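Side-chain contacts in type VII secretion system protein EssB (Staphylococcus aureus, PDB 4ANN), which is a membrane component of the type VII (Ess) secretion system and is probably required for secretion of EsxA and EsxB: residues N164-K169 with K176-A181; Y143-I148 with A159-N164; E82-L87 with A188-Q193; D20-P25 with A120-L125. All coordinates share one frame; numbering follows the deposited sequence.

Contact 1: residues N164-K169 with K176-A181; sequences NLELHK and KVIEAA
I178 overlaps the side chain of L165 and reaches on to H168. The branch point of L165 meets the inner methylene of I178, with L165 CG 3.7 Å from I178 CG1. The two chains cross at a slant, and both methyls of L165 also rest against I178. CG of L165 stands anti to the backbone N (chi1 -168°), which swings both methyls toward the helix 172-179. The far end of I178 goes further. Its CD1 lies 3.6 Å from H168 CB and meets the imidazole obliquely. It also approaches the main chain, 3.7 Å from L165 O. H168 NE2 is hydrogen-bonded to E174 OE1, on the helix that carries I178.

At the outer margin, E166 bends at chi2 and passes I178 in the reverse direction. Its CG lies 4.1 Å from I178 CG2. A water donates to E166 OE2 at 2.6 Å and to I178 O at 2.9 Å. K144 of helix 136-151 also bonds I178 O. The joint is therefore apolar at its centre and hydrated at its rim, where water links the E166 carboxylate to a backbone carbonyl that already has a lysine partner.

Contact 2: residues Y143-I148 with A159-N164; sequences YKALVI and ALVEGN
A145 meets two consecutive residues of helix 157-162. Its CB lies 3.9 Å from L160 CB, so a methyl touches the root of the leucine. The same CB lies 3.8 Å from V161 CG2, although V161 was modelled in two conformers and this distance belongs to one of them. The small alanine lets the backbones come close, with the CA atoms of A145 and L160 5.9 Å apart. One turn later, I148 takes the outer end of the leucine. I148 CG2 lies 3.6 Å from L160 CD1, and the two side chains cross at an angle. L160 CG is turned anti to its own carbonyl carbon (chi1 -65°). With chi2 near 164°, this brings CD1 over to I148, and CD1 also lies 3.9 Å from A145 O. The side chains that meet are all apolar, and the contact is largely buried, with V161 at its more open side.

The second shell fixes both sides. L160 is backed by H168 and C149. V161 lies against R142 and E138, one and two turns before A145. I148 also packs on I178 and E174 of helix 172-179. The other faces of helix 136-151 are held too: V147 packs on V177 and L190, and Y143 OH makes a hydrogen bond to L87 O. Helix 136-151 is thus a central helix with neighbours on several sides. Helices 136-151 and 157-162 follow each other in the chain with a short connection, and they pack as a helical hairpin. The family belongs to the protein kinase clan, and this helical region is consistent with the C-lobe of a kinase-like fold.

Contact 3: residues E82-L87 with A188-Q193; sequences EKLRYL and AFLDEQ
L84 CG is anti to its carbonyl carbon (chi1 -73°), and chi2 near 165° spreads the two methyls across helix 183-192. The methyls divide the work unevenly: CD2 meets L190, and CD1 mainly meets Q193. L84 CD2 lies 3.9 Å from L190 CD2, where the two leucines cross at a slant. L84 CD1 lies 3.7 Å from Q193 CB, near the end of the modelled chain. L87, one turn after L84, makes a looser approach: L87 CB is 4.5 Å from L190 CD1.

The side chain of Q193 meets the leucine through CB, while its bend at chi2 carries the amide away. In the given conformer, one of two, Q193 NE2 donates to F189 O at 3.0 Å. The donor is tilted from the carbonyl plane, and NE2 sits over the rim of one face of the F189 ring.

The leucines join helices about a hundred residues apart in the chain: helix 80-89 is brought against the C-terminal helix 183-192 of the modelled fragment. Helix 136-151 completes the core, with F151 touching L84 and L87, and V147 touching L190. Y194 lies against L84 from the chain end.

On helix 80-89, but outside this interface, R85 grips E82 side-on. Both acceptors lie in the guanidinium plane, but the carboxylate is tilted. R85 NE reaches E82 OE1 at 2.8 Å on the syn side yet out of the carboxylate plane, and R85 NH2 reaches E82 OE2 at 2.9 Å from above it. R85 NH1 is taken up by D115 O.

Contact 4: residues D20-P25 with A120-L125; sequences DMREIP and AKTRGL
The guanidinium of R22 is covered on both faces and bonded at its edge. I24 CD1 sits over the centre of one face, 3.6 Å above the plane. T122 CG2 lies over the opposite face, 3.7 Å from R22 NH1. At the edge, R22 NH1 donates to R123 O at 2.7 Å, with an N-H...O angle of 146°. The oxygen lies in the guanidinium plane, but the donor stands above the carbonyl plane and not on a lone pair. A water, also at the edge, accepts from R22 NH1 at 3.0 Å and from R123 N at 3.0 Å. The arginine thus reads both backbone polar groups of R123, one directly and one through water.

The side chain is fully extended. CG is anti to the backbone N (chi1 173°), and the straight chain spans the gap between the two backbones. R22 NH2 is bonded to D130 O, so two nitrogens of the group hold separate carbonyls. T122 OG1 is hydrogen-bonded to E109, which is consistent with the rotamer that sets CG2 over the guanidinium. R123 sends its own side chain away to Q42 O and I48 O, with Y101 in a cation-pi contact.

Strand 21-25 is an outermost strand of the 21-25/58-63/50-54 antiparallel sheet. The contact ties that sheet to T122 and R123, beside strand 124-125, in a strand-rich region consistent with a kinase-like N-lobe.

Contacts 1, 2 and 3 form one helical region. Helix 136-151 carries a segment of contact 2 and touches the other two. The centres of contacts 1 and 2 are about 9 Å apart, and the two share N164. Contact 3 lies about 17 to 18 Å from each, and its chain loop encloses both. Contact 4 stands apart among the strands, about 23 to 31 Å from the other centres. It closes before contacts 1 and 2 open, but its segments alternate with those of contact 3. The four contacts thus lie in the strand-rich and the helical parts of the cytoplasmic fragment of this membrane protein.

Contact 1: residues N164-K169 with K176-A181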
loop_
_atom_site.group_PDB
_atom_site.type_symbol
_atom_site.label_atom_id
_atom_site.label_comp_id
_atom_site.label_asym_id
_atom_site.label_seq_id
_atom_site.Cartn_x
_atom_site.Cartn_y
_atom_site.Cartn_z
ATOM N N ASN A 164 17.872 -9.896 2.121
ATOM C CA ASN A 164 18.142 -10.168 3.541
ATOM C C ASN A 164 18.321 -8.808 4.147
ATOM O O ASN A 164 19.401 -8.204 4.067
ATOM C CB ASN A 164 19.382 -11.076 3.609
ATOM C CG ASN A 164 19.721 -11.498 5.008
ATOM O OD1 ASN A 164 20.340 -12.625 5.219
ATOM N ND2 ASN A 164 19.425 -10.710 5.976
ATOM N N LEU A 165 17.293 -8.282 4.759
ATOM C CA LEU A 165 17.251 -6.844 5.092
ATOM C C LEU A 165 18.345 -6.449 6.047
ATOM O O LEU A 165 18.962 -5.381 5.862
ATOM C CB LEU A 165 15.867 -6.452 5.619
ATOM C CG LEU A 165 15.607 -4.973 5.725
ATOM C CD1 LEU A 165 15.634 -4.294 4.348
ATOM C CD2 LEU A 165 14.278 -4.739 6.453
ATOM N N GLU A 166 18.666 -7.277 7.060
ATOM C CA GLU A 166 19.688 -6.869 7.994
ATOM C C GLU A 166 21.078 -6.899 7.409
ATOM O O GLU A 166 21.980 -6.290 7.993
ATOM C CB GLU A 166 19.547 -7.721 9.276
ATOM C CG GLU A 166 18.282 -7.257 9.961
ATOM C CD GLU A 166 18.378 -7.008 11.416
ATOM O OE1 GLU A 166 19.504 -6.925 11.901
ATOM O OE2 GLU A 166 17.282 -6.952 11.981
ATOM N N LEU A 167 21.295 -7.534 6.262
ATOM C CA LEU A 167 22.565 -7.476 5.561
ATOM C C LEU A 167 22.643 -6.271 4.620
ATOM O O LEU A 167 23.635 -6.120 3.892
ATOM C CB LEU A 167 22.814 -8.766 4.818
ATOM C CG LEU A 167 23.006 -10.008 5.716
ATOM C CD1 LEU A 167 23.400 -11.215 4.876
ATOM C CD2 LEU A 167 24.035 -9.829 6.817
ATOM N N HIS A 168 21.645 -5.399 4.600
ATOM C CA HIS A 168 21.686 -4.213 3.738
ATOM C C HIS A 168 22.902 -3.365 4.041
ATOM O O HIS A 168 23.213 -3.061 5.188
ATOM C CB HIS A 168 20.406 -3.411 4.013
ATOM C CG HIS A 168 20.350 -2.095 3.287
ATOM N ND1 HIS A 168 20.073 -2.063 1.971
ATOM C CD2 HIS A 168 20.506 -0.819 3.641
ATOM C CE1 HIS A 168 20.098 -0.842 1.513
ATOM N NE2 HIS A 168 20.342 -0.010 2.541
ATOM N N LYS A 169 23.538 -2.897 2.963
ATOM C CA LYS A 169 24.628 -1.907 3.047
ATOM C C LYS A 169 24.079 -0.581 2.581
ATOM O O LYS A 169 23.592 -0.449 1.466
ATOM C CB LYS A 169 25.807 -2.344 2.205
ATOM C CG LYS A 169 26.444 -3.630 2.660
ATOM C CD LYS A 169 26.914 -3.530 4.109
ATOM N N LYS A 176 18.979 2.336 11.025
ATOM C CA LYS A 176 18.048 2.606 12.109
ATOM C C LYS A 176 16.631 2.216 11.713
ATOM O O LYS A 176 15.862 1.676 12.509
ATOM C CB LYS A 176 18.070 4.043 12.586
ATOM C CG LYS A 176 19.349 4.421 13.366
ATOM N N VAL A 177 16.239 2.513 10.443
ATOM C CA VAL A 177 14.926 2.117 9.976
ATOM C C VAL A 177 14.799 0.597 10.014
ATOM O O VAL A 177 13.817 0.047 10.509
ATOM C CB VAL A 177 14.693 2.675 8.548
ATOM C CG1 VAL A 177 13.441 2.073 7.953
ATOM C CG2 VAL A 177 14.587 4.190 8.589
ATOM N N ILE A 178 15.777 -0.112 9.492
ATOM C CA ILE A 178 15.767 -1.540 9.391
ATOM C C ILE A 178 15.683 -2.196 10.745
ATOM O O ILE A 178 15.012 -3.241 10.900
ATOM C CB ILE A 178 16.984 -2.025 8.589
ATOM C CG1 ILE A 178 16.772 -1.687 7.095
ATOM C CG2 ILE A 178 17.243 -3.509 8.802
ATOM C CD1 ILE A 178 18.015 -1.824 6.250
ATOM N N GLU A 179 16.351 -1.617 11.719
ATOM C CA GLU A 179 16.417 -2.210 13.045
ATOM C C GLU A 179 15.186 -1.922 13.880
ATOM O O GLU A 179 15.050 -2.560 14.946
ATOM C CB GLU A 179 17.695 -1.775 13.739
ATOM C CG GLU A 179 18.899 -2.471 13.078
ATOM C CD GLU A 179 20.111 -2.203 13.955
ATOM O OE1 GLU A 179 19.864 -1.461 14.931
ATOM O OE2 GLU A 179 21.116 -2.737 13.530
ATOM N N ALA A 180 14.322 -0.999 13.512
ATOM C CA ALA A 180 13.138 -0.703 14.351
ATOM C C ALA A 180 12.374 -1.949 14.617
ATOM O O ALA A 180 12.003 -2.691 13.693
ATOM C CB ALA A 180 12.242 0.320 13.672
ATOM N N ALA A 181 12.134 -2.284 15.874
ATOM C CA ALA A 181 11.756 -3.648 16.173
ATOM C C ALA A 181 10.297 -3.916 15.855
ATOM O O ALA A 181 10.021 -5.072 15.621
ATOM C CB ALA A 181 12.035 -4.012 17.620
HETATM O O HOH W 1 15.230 -6.108 10.656
HETATM O O HOH W 2 21.265 -4.221 11.593
#

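Contact 2: residues Y143-I148 with A159-N164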
loop_
_atom_site.group_PDB
_atom_site.type_symbol
_atom_site.label_atom_id
_atom_site.label_comp_id
_atom_site.label_asym_id
_atom_site.label_seq_id
_atom_site.Cartn_x
_atom_site.Cartn_y
_atom_site.Cartn_z
ATOM N N TYR A 143 6.758 -1.285 5.010
ATOM C CA TYR A 143 6.762 0.101 5.489
ATOM C C TYR A 143 8.187 0.634 5.593
ATOM O O TYR A 143 8.492 1.743 5.152
ATOM C CB TYR A 143 5.967 0.139 6.804
ATOM C CG TYR A 143 5.508 1.479 7.266
ATOM C CD1 TYR A 143 5.810 2.717 6.721
ATOM C CD2 TYR A 143 4.662 1.510 8.359
ATOM C CE1 TYR A 143 5.333 3.891 7.257
ATOM C CE2 TYR A 143 4.171 2.687 8.902
ATOM C CZ TYR A 143 4.489 3.883 8.315
ATOM O OH TYR A 143 3.999 5.066 8.860
ATOM N N LYS A 144 9.096 -0.169 6.148
ATOM C CA LYS A 144 10.482 0.199 6.218
ATOM C C LYS A 144 11.055 0.497 4.844
ATOM O O LYS A 144 11.796 1.467 4.647
ATOM C CB LYS A 144 11.297 -0.907 6.901
ATOM C CG LYS A 144 11.045 -1.052 8.381
ATOM C CD LYS A 144 11.673 -2.279 8.986
ATOM C CE LYS A 144 11.615 -2.278 10.486
ATOM N NZ LYS A 144 12.233 -3.527 11.056
ATOM N N ALA A 145 10.741 -0.372 3.882
ATOM C CA ALA A 145 11.229 -0.188 2.532
ATOM C C ALA A 145 10.707 1.114 1.922
ATOM O O ALA A 145 11.462 1.828 1.240
ATOM C CB ALA A 145 10.902 -1.375 1.665
ATOM N N LEU A 146 9.459 1.452 2.158
ATOM C CA LEU A 146 8.927 2.730 1.702
ATOM C C LEU A 146 9.678 3.912 2.312
ATOM O O LEU A 146 9.988 4.894 1.644
ATOM C CB LEU A 146 7.423 2.867 1.997
ATOM C CG LEU A 146 6.495 1.936 1.203
ATOM C CD1 LEU A 146 5.073 2.098 1.703
ATOM C CD2 LEU A 146 6.534 2.188 -0.268
ATOM N N VAL A 147 9.970 3.849 3.623
ATOM C CA VAL A 147 10.710 4.918 4.271
ATOM C C VAL A 147 12.084 5.088 3.611
ATOM O O VAL A 147 12.536 6.189 3.302
ATOM C CB VAL A 147 10.828 4.657 5.776
ATOM C CG1 VAL A 147 11.809 5.646 6.412
ATOM C CG2 VAL A 147 9.468 4.708 6.467
ATOM N N ILE A 148 12.794 3.960 3.420
ATOM C CA ILE A 148 14.119 4.005 2.817
ATOM C C ILE A 148 14.048 4.604 1.437
ATOM O O ILE A 148 14.856 5.462 1.057
ATOM C CB ILE A 148 14.732 2.580 2.818
ATOM C CG1 ILE A 148 15.044 2.154 4.250
ATOM C CG2 ILE A 148 15.945 2.519 1.904
ATOM C CD1 ILE A 148 15.403 0.706 4.410
ATOM N N ALA A 159 13.886 -4.634 -4.328
ATOM C CA ALA A 159 15.146 -5.200 -3.851
ATOM C C ALA A 159 15.182 -5.254 -2.351
ATOM O O ALA A 159 15.659 -6.205 -1.726
ATOM C CB ALA A 159 16.346 -4.405 -4.352
ATOM N N LEU A 160 14.666 -4.208 -1.678
ATOM C CA LEU A 160 14.654 -4.171 -0.226
ATOM C C LEU A 160 13.734 -5.226 0.362
ATOM O O LEU A 160 14.110 -5.896 1.334
ATOM C CB LEU A 160 14.273 -2.779 0.264
ATOM C CG LEU A 160 15.257 -1.667 -0.083
ATOM C CD1 LEU A 160 14.574 -0.303 0.112
ATOM C CD2 LEU A 160 16.545 -1.797 0.715
ATOM N N VAL A 161 12.566 -5.402 -0.204
ATOM C CA VAL A 161 11.584 -6.359 0.305
ATOM C C VAL A 161 12.051 -7.805 0.075
ATOM O O VAL A 161 11.726 -8.671 0.909
ATOM C CB VAL A 161 10.186 -6.051 -0.264
ATOM C CG1 VAL A 161 9.231 -7.177 -0.012
ATOM C CG2 VAL A 161 9.691 -4.723 0.302
ATOM N N GLU A 162 12.759 -8.056 -1.017
ATOM C CA GLU A 162 13.248 -9.351 -1.472
ATOM C C GLU A 162 14.595 -9.746 -0.878
ATOM O O GLU A 162 14.969 -10.903 -1.046
ATOM C CB GLU A 162 13.314 -9.352 -3.022
ATOM C CG GLU A 162 11.907 -9.204 -3.613
ATOM C CD GLU A 162 11.815 -8.862 -5.063
ATOM O OE1 GLU A 162 12.818 -8.863 -5.808
ATOM O OE2 GLU A 162 10.712 -8.518 -5.567
ATOM N N GLY A 163 15.306 -8.867 -0.245
ATOM C CA GLY A 163 16.641 -9.140 0.216
ATOM C C GLY A 163 16.675 -9.629 1.644
ATOM O O GLY A 163 15.641 -9.790 2.333
ATOM N N ASN A 164 17.872 -9.896 2.121
ATOM C CA ASN A 164 18.142 -10.168 3.541
ATOM C C ASN A 164 18.321 -8.808 4.147
ATOM O O ASN A 164 19.401 -8.204 4.067
ATOM C CB ASN A 164 19.382 -11.076 3.609
ATOM C CG ASN A 164 19.721 -11.498 5.008
ATOM O OD1 ASN A 164 20.340 -12.625 5.219
ATOM N ND2 ASN A 164 19.425 -10.710 5.976
#

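Contact 3: residues E82-L87 with A188-Q193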
loop_
_atom_site.group_PDB
_atom_site.type_symbol
_atom_site.label_atom_id
_atom_site.label_comp_id
_atom_site.label_asym_id
_atom_site.label_seq_id
_atom_site.Cartn_x
_atom_site.Cartn_y
_atom_site.Cartn_z
ATOM N N GLU A 82 7.469 17.543 5.284
ATOM C CA GLU A 82 6.288 17.053 4.580
ATOM C C GLU A 82 6.458 15.600 4.202
ATOM O O GLU A 82 5.488 14.801 4.271
ATOM C CB GLU A 82 5.905 17.977 3.417
ATOM C CG GLU A 82 5.345 19.310 3.832
ATOM C CD GLU A 82 3.978 19.268 4.476
ATOM O OE1 GLU A 82 3.864 18.784 5.620
ATOM O OE2 GLU A 82 2.941 19.707 3.873
ATOM N N LYS A 83 7.663 15.186 3.826
ATOM C CA LYS A 83 7.935 13.780 3.568
ATOM C C LYS A 83 7.636 12.930 4.779
ATOM O O LYS A 83 6.989 11.887 4.690
ATOM C CB LYS A 83 9.403 13.677 3.152
ATOM C CG LYS A 83 9.804 12.260 2.770
ATOM C CD LYS A 83 11.302 12.180 2.430
ATOM C CE LYS A 83 11.669 12.958 1.213
ATOM N NZ LYS A 83 13.081 12.759 0.834
ATOM N N LEU A 84 8.127 13.349 5.932
ATOM C CA LEU A 84 7.862 12.622 7.175
ATOM C C LEU A 84 6.379 12.597 7.523
ATOM O O LEU A 84 5.880 11.583 7.962
ATOM C CB LEU A 84 8.669 13.207 8.337
ATOM C CG LEU A 84 10.173 12.883 8.299
ATOM C CD1 LEU A 84 10.946 13.761 9.223
ATOM C CD2 LEU A 84 10.373 11.393 8.605
ATOM N N ARG A 85 5.667 13.700 7.306
ATOM C CA ARG A 85 4.230 13.725 7.580
ATOM C C ARG A 85 3.522 12.638 6.766
ATOM O O ARG A 85 2.686 11.883 7.289
ATOM C CB ARG A 85 3.666 15.091 7.326
ATOM C CG ARG A 85 2.189 15.191 7.656
ATOM C CD ARG A 85 1.675 16.618 7.659
ATOM N NE ARG A 85 1.624 17.272 6.347
ATOM C CZ ARG A 85 0.653 17.172 5.487
ATOM N NH1 ARG A 85 -0.369 16.361 5.720
ATOM N NH2 ARG A 85 0.706 17.867 4.366
ATOM N N TYR A 86 3.810 12.596 5.465
ATOM C CA TYR A 86 3.224 11.615 4.592
ATOM C C TYR A 86 3.598 10.203 5.019
ATOM O O TYR A 86 2.731 9.297 5.089
ATOM C CB TYR A 86 3.635 11.858 3.141
ATOM C CG TYR A 86 2.809 12.927 2.421
ATOM C CD1 TYR A 86 2.651 14.225 2.880
ATOM C CD2 TYR A 86 2.145 12.608 1.231
ATOM C CE1 TYR A 86 1.902 15.155 2.213
ATOM C CE2 TYR A 86 1.393 13.544 0.559
ATOM C CZ TYR A 86 1.250 14.826 1.058
ATOM O OH TYR A 86 0.492 15.763 0.417
ATOM N N LEU A 87 4.872 9.967 5.308
ATOM C CA LEU A 87 5.315 8.639 5.741
ATOM C C LEU A 87 4.625 8.197 7.025
ATOM O O LEU A 87 4.198 7.037 7.127
ATOM C CB LEU A 87 6.818 8.607 5.905
ATOM C CG LEU A 87 7.662 8.641 4.648
ATOM C CD1 LEU A 87 9.114 8.881 4.993
ATOM C CD2 LEU A 87 7.483 7.375 3.853
ATOM N N ALA A 188 7.908 5.885 16.156
ATOM C CA ALA A 188 8.625 6.712 17.122
ATOM C C ALA A 188 9.888 7.233 16.518
ATOM O O ALA A 188 10.241 8.406 16.683
ATOM C CB ALA A 188 8.974 5.929 18.405
ATOM N N PHE A 189 10.570 6.390 15.739
ATOM C CA PHE A 189 11.760 6.854 15.015
ATOM C C PHE A 189 11.415 7.976 14.052
ATOM O O PHE A 189 12.083 9.023 13.979
ATOM C CB PHE A 189 12.434 5.704 14.320
ATOM C CG PHE A 189 13.584 6.154 13.452
ATOM C CD1 PHE A 189 14.773 6.545 14.035
ATOM C CD2 PHE A 189 13.444 6.212 12.089
ATOM C CE1 PHE A 189 15.814 6.993 13.246
ATOM C CE2 PHE A 189 14.509 6.628 11.294
ATOM C CZ PHE A 189 15.691 6.991 11.869
ATOM N N LEU A 190 10.354 7.768 13.253
ATOM C CA LEU A 190 9.953 8.803 12.275
ATOM C C LEU A 190 9.593 10.088 12.986
ATOM O O LEU A 190 9.952 11.204 12.546
ATOM C CB LEU A 190 8.809 8.299 11.413
ATOM C CG LEU A 190 9.118 7.135 10.419
ATOM C CD1 LEU A 190 7.803 6.659 9.812
ATOM C CD2 LEU A 190 10.109 7.559 9.385
ATOM N N ASP A 191 8.848 10.006 14.100
ATOM C CA ASP A 191 8.476 11.223 14.820
ATOM C C ASP A 191 9.700 11.990 15.306
ATOM O O ASP A 191 9.739 13.185 15.362
ATOM C CB ASP A 191 7.673 10.843 16.039
ATOM C CG ASP A 191 6.271 10.314 15.924
ATOM O OD1 ASP A 191 5.661 10.594 14.878
ATOM O OD2 ASP A 191 5.803 9.688 16.947
ATOM N N GLU A 192 10.731 11.204 15.774
ATOM C CA GLU A 192 11.970 11.763 16.267
ATOM C C GLU A 192 12.742 12.510 15.164
ATOM O O GLU A 192 13.475 13.463 15.395
ATOM C CB GLU A 192 12.864 10.675 16.863
ATOM C CG GLU A 192 12.355 10.120 18.170
ATOM C CD GLU A 192 12.980 8.772 18.564
ATOM O OE1 GLU A 192 13.908 8.209 17.910
ATOM O OE2 GLU A 192 12.531 8.194 19.578
ATOM N N GLN A 193 12.616 12.178 13.881
ATOM C CA GLN A 193 13.360 12.776 12.794
ATOM C C GLN A 193 12.913 14.214 12.491
ATOM O O GLN A 193 13.666 14.931 11.791
ATOM C CB GLN A 193 13.236 11.955 11.523
ATOM C CG GLN A 193 13.720 10.508 11.611
ATOM C CD GLN A 193 15.018 10.321 12.335
ATOM O OE1 GLN A 193 16.095 10.626 11.808
ATOM N NE2 GLN A 193 14.938 9.832 13.563
#

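Contact 4: residues D20-P25 with A120-L125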
loop_
_atom_site.group_PDB
_atom_site.type_symbol
_atom_site.label_atom_id
_atom_site.label_comp_id
_atom_site.label_asym_id
_atom_site.label_seq_id
_atom_site.Cartn_x
_atom_site.Cartn_y
_atom_site.Cartn_z
ATOM N N ASP A 20 -3.657 0.088 -14.688
ATOM C CA ASP A 20 -4.952 0.648 -14.429
ATOM C C ASP A 20 -6.069 -0.375 -14.622
ATOM O O ASP A 20 -7.202 0.136 -14.387
ATOM C CB ASP A 20 -5.249 1.894 -15.261
ATOM N N MET A 21 -5.824 -1.636 -15.026
ATOM C CA MET A 21 -6.934 -2.665 -15.204
ATOM C C MET A 21 -6.508 -3.840 -14.332
ATOM O O MET A 21 -5.323 -4.142 -14.060
ATOM C CB MET A 21 -7.282 -3.062 -16.646
ATOM C CG MET A 21 -8.542 -3.883 -16.957
ATOM S SD MET A 21 -8.381 -5.691 -16.990
ATOM C CE MET A 21 -7.688 -6.020 -18.622
ATOM N N ARG A 22 -7.430 -4.587 -13.829
ATOM C CA ARG A 22 -7.268 -5.874 -13.199
ATOM C C ARG A 22 -8.321 -6.826 -13.750
ATOM O O ARG A 22 -9.495 -6.470 -13.876
ATOM C CB ARG A 22 -7.474 -5.655 -11.697
ATOM C CG ARG A 22 -7.487 -6.930 -10.951
ATOM C CD ARG A 22 -7.881 -6.656 -9.485
ATOM N NE ARG A 22 -7.850 -7.949 -8.841
ATOM C CZ ARG A 22 -8.208 -8.095 -7.561
ATOM N NH1 ARG A 22 -8.619 -7.087 -6.841
ATOM N NH2 ARG A 22 -8.117 -9.333 -7.041
ATOM N N GLU A 23 -7.943 -8.099 -14.009
ATOM C CA GLU A 23 -8.885 -9.119 -14.434
ATOM C C GLU A 23 -8.946 -10.192 -13.391
ATOM O O GLU A 23 -7.921 -10.673 -12.887
ATOM C CB GLU A 23 -8.477 -9.721 -15.793
ATOM C CG GLU A 23 -9.465 -10.816 -16.241
ATOM C CD GLU A 23 -9.144 -11.394 -17.563
ATOM O OE1 GLU A 23 -9.154 -10.559 -18.484
ATOM O OE2 GLU A 23 -8.936 -12.612 -17.745
ATOM N N ILE A 24 -10.165 -10.586 -13.040
ATOM C CA ILE A 24 -10.439 -11.657 -12.054
ATOM C C ILE A 24 -11.198 -12.755 -12.745
ATOM O O ILE A 24 -12.342 -12.550 -13.150
ATOM C CB ILE A 24 -11.268 -11.113 -10.868
ATOM C CG1 ILE A 24 -10.523 -9.956 -10.168
ATOM C CG2 ILE A 24 -11.665 -12.260 -9.912
ATOM C CD1 ILE A 24 -11.365 -9.197 -9.204
ATOM N N PRO A 25 -10.617 -13.944 -12.919
ATOM C CA PRO A 25 -11.402 -15.037 -13.593
ATOM C C PRO A 25 -12.571 -15.427 -12.734
ATOM O O PRO A 25 -12.480 -15.573 -11.507
ATOM C CB PRO A 25 -10.382 -16.165 -13.715
ATOM C CG PRO A 25 -9.065 -15.530 -13.548
ATOM C CD PRO A 25 -9.217 -14.340 -12.596
ATOM N N ALA A 120 -5.056 3.064 -1.042
ATOM C CA ALA A 120 -4.505 1.921 -1.769
ATOM C C ALA A 120 -5.264 1.700 -3.054
ATOM O O ALA A 120 -6.396 2.169 -3.253
ATOM C CB ALA A 120 -4.546 0.673 -0.901
ATOM N N LYS A 121 -4.691 0.944 -3.958
ATOM C CA LYS A 121 -5.275 0.663 -5.273
ATOM C C LYS A 121 -5.994 -0.685 -5.329
ATOM O O LYS A 121 -7.219 -0.763 -5.284
ATOM C CB LYS A 121 -4.194 0.821 -6.350
ATOM C CG LYS A 121 -4.766 0.705 -7.744
ATOM C CD LYS A 121 -3.639 0.798 -8.773
ATOM C CE LYS A 121 -2.816 -0.454 -8.824
ATOM N NZ LYS A 121 -1.828 -0.362 -9.943
ATOM N N THR A 122 -5.261 -1.784 -5.416
ATOM C CA THR A 122 -5.851 -3.102 -5.510
ATOM C C THR A 122 -6.598 -3.463 -4.227
ATOM O O THR A 122 -6.060 -3.258 -3.133
ATOM C CB THR A 122 -4.746 -4.133 -5.759
ATOM O OG1 THR A 122 -4.054 -3.739 -6.976
ATOM C CG2 THR A 122 -5.321 -5.511 -6.021
ATOM N N ARG A 123 -7.784 -4.019 -4.349
ATOM C CA ARG A 123 -8.534 -4.470 -3.190
ATOM C C ARG A 123 -8.846 -5.970 -3.278
ATOM O O ARG A 123 -9.327 -6.415 -4.298
ATOM C CB ARG A 123 -9.904 -3.890 -3.064
ATOM C CG ARG A 123 -10.050 -2.518 -3.458
ATOM C CD ARG A 123 -11.428 -1.933 -3.194
ATOM N NE ARG A 123 -11.615 -0.655 -3.746
ATOM C CZ ARG A 123 -12.717 0.065 -3.674
ATOM N NH1 ARG A 123 -13.783 -0.396 -3.042
ATOM N NH2 ARG A 123 -12.778 1.260 -4.246
ATOM N N GLY A 124 -8.576 -6.685 -2.214
ATOM C CA GLY A 124 -9.192 -7.999 -2.056
ATOM C C GLY A 124 -10.343 -7.938 -1.108
ATOM O O GLY A 124 -10.691 -6.876 -0.544
ATOM N N LEU A 125 -10.971 -9.103 -0.902
ATOM C CA LEU A 125 -12.071 -9.264 0.022
ATOM C C LEU A 125 -11.825 -10.500 0.830
ATOM O O LEU A 125 -11.625 -11.550 0.221
ATOM C CB LEU A 125 -13.374 -9.424 -0.693
ATOM C CG LEU A 125 -13.929 -8.209 -1.354
ATOM C CD1 LEU A 125 -15.084 -8.679 -2.244
ATOM C CD2 LEU A 125 -14.387 -7.180 -0.300
HETATM O O HOH W 3 -9.040 -4.174 -7.097
#